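Local coordinates for ABC transporter substrate-binding protein (Rhizobium radiobacter, PDB 6TFX) that binds mannopinic acid as the solute-binding protein of an ABC transporter, probably delivering this mannityl-opine for import into the bacterium, at residues A2-D14 with E215-D227. Residues are numbered along the deposited sequence; the frame is centred on the assembly and turned at random.
Sequences AKTELSMGVASED and ESGELDVEQGNQD. With N72 ((2~{R})-2-[[(3~{R},4~{R},5~{S})-3,4,5,6-tetrakis(oxidanyl)-2-oxidanylidene-hexyl]amino]pentanedioic acid), chain C.
M8 pairs with V221 and G9 with E222 in parallel register between strands 5-10 and 221-223: G9 N donates to V221 O (2.9 Å), and Q223 N returns to G9 O almost straight down its carbonyl axis. One step back, S7 O takes two donors, D220 N at 2.8 Å and V221 N at a longer 3.3 Å, the latter lying in the carbonyl plane. Side chains extend this pairing at both ends. D220 splits its carboxylate: OD2 uses its anti lone pair for S7 N (2.9 Å, 169° at the hydrogen), while OD1, on the syn side, forms a salt bridge with K3 NZ (2.8 Å). At the far end Q223 reaches forward with CG anti to its backbone N (chi1 -174°), and its OE1 accepts from A11 N at 2.8 Å, the donor standing above the amide carbonyl plane. Apolar contact is slighter: M8 CB lies 3.9 Å from V221 CB on one sheet face, and on the other the methyls of L219 cover the backbone of G9. Beyond 221-223 the chain brings Q226 to the opine pocket, OE1 2.9 Å from N72 OAB, a weak contact. In this solute-binding protein's mixed sheet, the two strands lie between 198-203 and 454-467.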
ATOM      1  N   ALA A   2      28.335  -5.757  16.228  1.00 50.05           N
ATOM      2  CA  ALA A   2      28.735  -4.350  16.254  1.00 48.92           C
ATOM      3  C   ALA A   2      27.728  -3.523  17.063  1.00 47.76           C
ATOM      4  O   ALA A   2      27.226  -4.004  18.085  1.00 47.52           O
ATOM      5  CB  ALA A   2      28.831  -3.827  14.827  1.00 49.46           C
ATOM      6  N   LYS A   3      27.418  -2.297  16.591  1.00 38.59           N
ATOM      7  CA  LYS A   3      26.422  -1.416  17.195  1.00 35.83           C
ATOM      8  C   LYS A   3      25.031  -2.067  17.168  1.00 33.59           C
ATOM      9  O   LYS A   3      24.826  -3.071  16.476  1.00 31.58           O
ATOM     10  CB  LYS A   3      26.413  -0.046  16.505  1.00 38.20           C
ATOM     11  CG  LYS A   3      26.012  -0.066  15.034  1.00 39.67           C
ATOM     12  CD  LYS A   3      26.243   1.281  14.412  1.00 48.48           C
ATOM     13  CE  LYS A   3      25.443   1.483  13.156  1.00 53.65           C
ATOM     14  NZ  LYS A   3      25.774   2.790  12.540  1.00 60.47           N
ATOM     15  N   THR A   4      24.097  -1.533  17.958  1.00 28.53           N
ATOM     16  CA  THR A   4      22.744  -2.095  18.032  1.00 27.09           C
ATOM     17  C   THR A   4      21.662  -1.031  17.749  1.00 28.40           C
ATOM     18  O   THR A   4      20.482  -1.325  17.896  1.00 27.57           O
ATOM     19  CB  THR A   4      22.508  -2.788  19.393  1.00 34.02           C
ATOM     20  OG1 THR A   4      22.581  -1.789  20.418  1.00 34.62           O
ATOM     21  CG2 THR A   4      23.489  -3.951  19.664  1.00 33.11           C
ATOM     22  N   GLU A   5      22.062   0.190  17.354  1.00 24.93           N
ATOM     23  CA  GLU A   5      21.120   1.268  17.054  1.00 24.82           C
ATOM     24  C   GLU A   5      21.091   1.504  15.541  1.00 27.87           C
ATOM     25  O   GLU A   5      22.147   1.761  14.948  1.00 29.10           O
ATOM     26  CB  GLU A   5      21.499   2.562  17.796  1.00 27.03           C
ATOM     27  CG  GLU A   5      21.560   2.384  19.310  1.00 38.56           C
ATOM     28  CD  GLU A   5      21.637   3.634  20.168  1.00 58.70           C
ATOM     29  OE1 GLU A   5      21.968   4.719  19.635  1.00 63.27           O
ATOM     30  OE2 GLU A   5      21.373   3.522  21.385  1.00 50.80           O
ATOM     31  N   LEU A   6      19.887   1.398  14.941  1.00 23.01           N
ATOM     32  CA  LEU A   6      19.688   1.599  13.502  0.50 21.72           C
ATOM     33  C   LEU A   6      19.001   2.937  13.250  1.00 25.24           C
ATOM     34  O   LEU A   6      17.961   3.213  13.839  1.00 26.15           O
ATOM     35  CB  LEU A   6      18.838   0.465  12.898  0.50 20.55           C
ATOM     36  CG  LEU A   6      18.748   0.407  11.358  0.50 23.68           C
ATOM     37  CD1 LEU A   6      18.506  -1.004  10.888  0.50 22.81           C
ATOM     38  CD2 LEU A   6      17.625   1.283  10.826  0.50 26.01           C
ATOM     39  N   SER A   7      19.588   3.773  12.359  1.00 20.04           N
ATOM     40  CA  SER A   7      18.997   5.055  11.997  1.00 18.62           C
ATOM     41  C   SER A   7      18.541   4.929  10.538  1.00 21.73           C
ATOM     42  O   SER A   7      19.322   4.503   9.671  1.00 21.20           O
ATOM     43  CB  SER A   7      19.980   6.213  12.143  1.00 25.40           C
ATOM     44  OG  SER A   7      20.297   6.414  13.510  1.00 37.22           O
ATOM     45  N   MET A   8      17.288   5.312  10.264  1.00 19.49           N
ATOM     46  CA  MET A   8      16.754   5.257   8.899  1.00 20.51           C
ATOM     47  C   MET A   8      16.050   6.541   8.514  1.00 23.91           C
ATOM     48  O   MET A   8      15.341   7.114   9.340  1.00 22.92           O
ATOM     49  CB  MET A   8      15.867   4.040   8.671  1.00 22.64           C
ATOM     50  CG  MET A   8      14.755   3.884   9.648  1.00 25.42           C
ATOM     51  SD  MET A   8      13.961   2.246   9.485  1.00 28.41           S
ATOM     52  CE  MET A   8      13.367   2.305   7.852  1.00 21.10           C
ATOM     53  N   GLY A   9      16.275   6.987   7.279  1.00 19.95           N
ATOM     54  CA  GLY A   9      15.696   8.223   6.769  1.00 19.58           C
ATOM     55  C   GLY A   9      14.638   7.887   5.746  1.00 22.31           C
ATOM     56  O   GLY A   9      14.911   7.124   4.819  1.00 20.76           O
ATOM     57  N   VAL A  10      13.427   8.445   5.915  1.00 18.15           N
ATOM     58  CA  VAL A  10      12.291   8.125   5.050  1.00 17.92           C
ATOM     59  C   VAL A  10      11.682   9.346   4.411  1.00 20.90           C
ATOM     60  O   VAL A  10      11.856  10.458   4.907  1.00 20.42           O
ATOM     61  CB  VAL A  10      11.220   7.274   5.783  1.00 21.05           C
ATOM     62  CG1 VAL A  10      11.858   6.056   6.480  1.00 20.59           C
ATOM     63  CG2 VAL A  10      10.430   8.117   6.785  1.00 21.08           C
ATOM     64  N   ALA A  11      10.945   9.123   3.303  1.00 18.66           N
ATOM     65  CA  ALA A  11      10.272  10.188   2.556  1.00 20.49           C
ATOM     66  C   ALA A  11       8.887  10.375   3.162  1.00 23.30           C
ATOM     67  O   ALA A  11       7.878   9.909   2.626  1.00 22.38           O
ATOM     68  CB  ALA A  11      10.167   9.821   1.084  1.00 21.67           C
ATOM     69  N   SER A  12       8.858  11.016   4.303  1.00 21.04           N
ATOM     70  CA  SER A  12       7.634  11.331   5.038  1.00 19.46           C
ATOM     71  C   SER A  12       7.911  12.534   5.902  1.00 22.34           C
ATOM     72  O   SER A  12       9.058  12.759   6.302  1.00 22.25           O
ATOM     73  CB  SER A  12       7.223  10.161   5.929  1.00 20.40           C
ATOM     74  OG  SER A  12       6.061  10.491   6.671  1.00 25.91           O
ATOM     75  N   GLU A  13       6.863  13.295   6.210  1.00 20.37           N
ATOM     76  CA  GLU A  13       6.966  14.481   7.050  1.00 21.12           C
ATOM     77  C   GLU A  13       6.597  14.202   8.495  1.00 24.09           C
ATOM     78  O   GLU A  13       7.087  14.920   9.375  1.00 24.50           O
ATOM     79  CB  GLU A  13       6.141  15.651   6.472  1.00 21.99           C
ATOM     80  CG  GLU A  13       6.610  16.050   5.071  1.00 29.22           C
ATOM     81  CD  GLU A  13       6.085  17.362   4.507  1.00 53.01           C
ATOM     82  OE1 GLU A  13       6.015  18.345   5.281  1.00 45.76           O
ATOM     83  OE2 GLU A  13       5.737  17.409   3.298  1.00 37.84           O
ATOM     84  N   ASP A  14       5.768  13.153   8.767  1.00 20.89           N
ATOM     85  CA  ASP A  14       5.344  12.851  10.141  1.00 20.75           C
ATOM     86  C   ASP A  14       4.531  11.561  10.180  1.00 23.55           C
ATOM     87  O   ASP A  14       4.234  10.979   9.136  1.00 23.15           O
ATOM     88  CB  ASP A  14       4.437  14.004  10.676  1.00 22.64           C
ATOM     89  CG  ASP A  14       4.286  14.177  12.193  1.00 35.52           C
ATOM     90  OD1 ASP A  14       4.977  13.449  12.965  1.00 32.93           O
ATOM     91  OD2 ASP A  14       3.474  15.035  12.613  1.00 46.54           O
ATOM     92  N   GLU A 215      25.122   9.967   3.179  1.00 31.07           N
ATOM     93  CA  GLU A 215      26.541  10.007   2.795  1.00 33.51           C
ATOM     94  C   GLU A 215      27.453  10.434   3.946  1.00 40.02           C
ATOM     95  O   GLU A 215      28.594   9.977   3.997  1.00 40.75           O
ATOM     96  CB  GLU A 215      26.795  10.836   1.519  1.00 35.92           C
ATOM     97  CG  GLU A 215      26.488  12.320   1.589  1.00 51.12           C
ATOM     98  CD  GLU A 215      26.552  13.016   0.241  1.00 80.79           C
ATOM     99  OE1 GLU A 215      27.571  13.693  -0.033  1.00 78.46           O
ATOM    100  OE2 GLU A 215      25.586  12.881  -0.543  1.00 75.49           O
ATOM    101  N   SER A 216      26.941  11.254   4.890  1.00 37.51           N
ATOM    102  CA  SER A 216      27.699  11.716   6.060  1.00 38.53           C
ATOM    103  C   SER A 216      27.790  10.666   7.185  1.00 42.65           C
ATOM    104  O   SER A 216      28.464  10.904   8.189  1.00 44.78           O
ATOM    105  CB  SER A 216      27.112  13.017   6.599  1.00 43.42           C
ATOM    106  OG  SER A 216      25.830  12.800   7.163  1.00 55.96           O
ATOM    107  N   GLY A 217      27.113   9.536   7.011  1.00 37.17           N
ATOM    108  CA  GLY A 217      27.092   8.448   7.981  1.00 36.81           C
ATOM    109  C   GLY A 217      26.072   8.604   9.093  1.00 38.32           C
ATOM    110  O   GLY A 217      26.140   7.882  10.087  1.00 39.71           O
ATOM    111  N   GLU A 218      25.118   9.543   8.952  1.00 31.24           N
ATOM    112  CA  GLU A 218      24.070   9.741   9.967  1.00 30.74           C
ATOM    113  C   GLU A 218      22.998   8.640   9.856  1.00 32.40           C
ATOM    114  O   GLU A 218      22.294   8.366  10.829  1.00 32.58           O
ATOM    115  CB  GLU A 218      23.357  11.092   9.780  1.00 32.27           C
ATOM    116  CG  GLU A 218      24.182  12.322  10.105  1.00 41.15           C
ATOM    117  CD  GLU A 218      23.537  13.629   9.683  1.00 62.86           C
ATOM    118  OE1 GLU A 218      22.293  13.753   9.787  1.00 55.75           O
ATOM    119  OE2 GLU A 218      24.285  14.533   9.244  1.00 52.88           O
ATOM    120  N   LEU A 219      22.837   8.063   8.655  1.00 26.45           N
ATOM    121  CA  LEU A 219      21.815   7.040   8.407  1.00 22.98           C
ATOM    122  C   LEU A 219      22.430   5.733   7.979  1.00 25.66           C
ATOM    123  O   LEU A 219      23.348   5.711   7.157  1.00 24.42           O
ATOM    124  CB  LEU A 219      20.815   7.488   7.298  1.00 21.63           C
ATOM    125  CG  LEU A 219      20.078   8.819   7.462  1.00 24.47           C
ATOM    126  CD1 LEU A 219      19.310   9.181   6.185  1.00 23.58           C
ATOM    127  CD2 LEU A 219      19.149   8.792   8.663  1.00 25.27           C
ATOM    128  N   ASP A 220      21.877   4.632   8.475  1.00 21.66           N
ATOM    129  CA  ASP A 220      22.291   3.309   8.031  1.00 20.75           C
ATOM    130  C   ASP A 220      21.443   2.884   6.825  1.00 23.26           C
ATOM    131  O   ASP A 220      21.851   2.022   6.041  1.00 22.50           O
ATOM    132  CB  ASP A 220      22.108   2.309   9.167  1.00 21.33           C
ATOM    133  CG  ASP A 220      22.897   2.722  10.396  1.00 26.13           C
ATOM    134  OD1 ASP A 220      24.150   2.766  10.310  1.00 28.26           O
ATOM    135  OD2 ASP A 220      22.259   3.023  11.445  1.00 26.43           O
ATOM    136  N   VAL A 221      20.235   3.448   6.721  1.00 20.08           N
ATOM    137  CA  VAL A 221      19.285   3.138   5.644  1.00 19.61           C
ATOM    138  C   VAL A 221      18.643   4.427   5.192  1.00 21.84           C
ATOM    139  O   VAL A 221      18.272   5.250   6.026  1.00 21.15           O
ATOM    140  CB  VAL A 221      18.170   2.169   6.150  1.00 23.34           C
ATOM    141  CG1 VAL A 221      17.087   1.920   5.085  1.00 23.28           C
ATOM    142  CG2 VAL A 221      18.753   0.855   6.623  1.00 23.56           C
ATOM    143  N   GLU A 222      18.428   4.571   3.879  1.00 20.04           N
ATOM    144  CA  GLU A 222      17.681   5.721   3.386  1.00 18.76           C
ATOM    145  C   GLU A 222      16.760   5.319   2.258  1.00 20.41           C
ATOM    146  O   GLU A 222      17.125   4.487   1.415  1.00 20.73           O
ATOM    147  CB  GLU A 222      18.577   6.893   2.973  1.00 20.87           C
ATOM    148  CG  GLU A 222      19.308   6.693   1.654  1.00 27.84           C
ATOM    149  CD  GLU A 222      19.626   7.941   0.852  1.00 34.20           C
ATOM    150  OE1 GLU A 222      20.562   7.874   0.027  1.00 35.75           O
ATOM    151  OE2 GLU A 222      18.946   8.975   1.032  1.00 34.15           O
ATOM    152  N   GLN A 223      15.558   5.874   2.267  1.00 17.25           N
ATOM    153  CA  GLN A 223      14.631   5.649   1.163  1.00 15.98           C
ATOM    154  C   GLN A 223      15.185   6.377  -0.059  1.00 20.33           C
ATOM    155  O   GLN A 223      15.711   7.501   0.049  1.00 20.24           O
ATOM    156  CB  GLN A 223      13.247   6.194   1.515  1.00 16.09           C
ATOM    157  CG  GLN A 223      12.187   5.872   0.457  1.00 18.53           C
ATOM    158  CD  GLN A 223      10.795   6.164   0.929  1.00 22.78           C
ATOM    159  OE1 GLN A 223      10.565   6.606   2.068  1.00 19.43           O
ATOM    160  NE2 GLN A 223       9.807   5.894   0.054  1.00 25.41           N
ATOM    161  N   GLY A 224      15.064   5.737  -1.205  1.00 17.87           N
ATOM    162  CA  GLY A 224      15.529   6.321  -2.444  1.00 19.25           C
ATOM    163  C   GLY A 224      14.374   6.906  -3.209  1.00 23.82           C
ATOM    164  O   GLY A 224      13.362   7.301  -2.624  1.00 22.84           O
ATOM    165  N   ASN A 225      14.520   6.966  -4.526  1.00 21.44           N
ATOM    166  CA  ASN A 225      13.416   7.402  -5.371  1.00 20.25           C
ATOM    167  C   ASN A 225      13.410   6.532  -6.639  1.00 22.25           C
ATOM    168  O   ASN A 225      14.129   5.520  -6.703  1.00 20.62           O
ATOM    169  CB  ASN A 225      13.478   8.904  -5.663  1.00 22.47           C
ATOM    170  CG  ASN A 225      14.636   9.325  -6.526  1.00 34.68           C
ATOM    171  OD1 ASN A 225      15.280   8.509  -7.204  1.00 26.60           O
ATOM    172  ND2 ASN A 225      14.896  10.632  -6.555  1.00 36.84           N
ATOM    173  N   GLN A 226      12.584   6.897  -7.621  1.00 19.14           N
ATOM    174  CA  GLN A 226      12.431   6.061  -8.835  1.00 18.37           C
ATOM    175  C   GLN A 226      13.407   6.394  -9.955  1.00 23.48           C
ATOM    176  O   GLN A 226      13.386   5.748 -11.010  1.00 23.67           O
ATOM    177  CB  GLN A 226      10.989   6.178  -9.345  1.00 17.30           C
ATOM    178  CG  GLN A 226       9.930   5.662  -8.365  1.00 19.35           C
ATOM    179  CD  GLN A 226       9.681   6.597  -7.192  1.00 23.55           C
ATOM    180  OE1 GLN A 226       9.616   7.828  -7.343  1.00 24.66           O
ATOM    181  NE2 GLN A 226       9.583   6.029  -5.998  1.00 25.38           N
ATOM    182  N   ASP A 227      14.247   7.398  -9.740  1.00 21.24           N
ATOM    183  CA  ASP A 227      15.189   7.888 -10.746  1.00 21.66           C
ATOM    184  C   ASP A 227      16.470   7.054 -10.813  1.00 24.96           C
ATOM    185  O   ASP A 227      17.166   6.891  -9.806  1.00 25.28           O
ATOM    186  CB  ASP A 227      15.510   9.360 -10.464  1.00 24.09           C
ATOM    187  CG  ASP A 227      16.208  10.121 -11.580  1.00 43.90           C
ATOM    188  OD1 ASP A 227      16.786   9.469 -12.479  1.00 45.56           O
ATOM    189  OD2 ASP A 227      16.184  11.371 -11.547  1.00 53.80           O
TER
HETATM  190  OAB N72 C 601       6.841   7.778  -8.259  1.00 21.50           O
HETATM  191  CAF N72 C 601       5.626   7.175  -7.770  1.00 20.18           C
HETATM  192  CAG N72 C 601       5.366   7.252  -6.228  1.00 24.02           C
HETATM  193  OAC N72 C 601       6.499   7.588  -5.493  1.00 19.48           O
HETATM  194  CAH N72 C 601       4.481   6.095  -5.758  1.00 18.82           C
HETATM  195  OAM N72 C 601       4.258   4.985  -6.541  1.00 15.25           O
HETATM  196  CAI N72 C 601       4.462   5.245  -4.503  1.00 24.60           C
HETATM  197  OAD N72 C 601       5.765   5.094  -3.984  1.00 17.85           O
HETATM  198  CAJ N72 C 601       3.359   5.651  -3.556  1.00 17.64           C
HETATM  199  OAE N72 C 601       2.353   6.235  -4.032  1.00 16.87           O
HETATM  200  CAK N72 C 601       3.509   5.401  -2.028  1.00 16.54           C
HETATM  201  N   N72 C 601       2.590   4.385  -1.574  1.00 16.42           N
HETATM  202  CA  N72 C 601       1.541   4.669  -0.669  1.00 24.14           C
HETATM  203  C   N72 C 601       1.192   6.106  -0.400  1.00 18.56           C
HETATM  204  O   N72 C 601       0.344   6.924  -0.937  1.00 16.41           O
HETATM  205  CB  N72 C 601       0.360   3.732  -0.936  1.00 20.82           C
HETATM  206  CG  N72 C 601      -1.046   4.147  -0.500  1.00 16.80           C
HETATM  207  CD  N72 C 601      -1.958   2.959  -0.185  1.00 18.84           C
HETATM  208  OE1 N72 C 601      -1.497   1.858   0.258  1.00 17.16           O
HETATM  209  OE2 N72 C 601      -3.190   3.094  -0.358  1.00 16.65           O
HETATM  210  OXT N72 C 601       1.909   6.371   0.583  1.00 17.33           O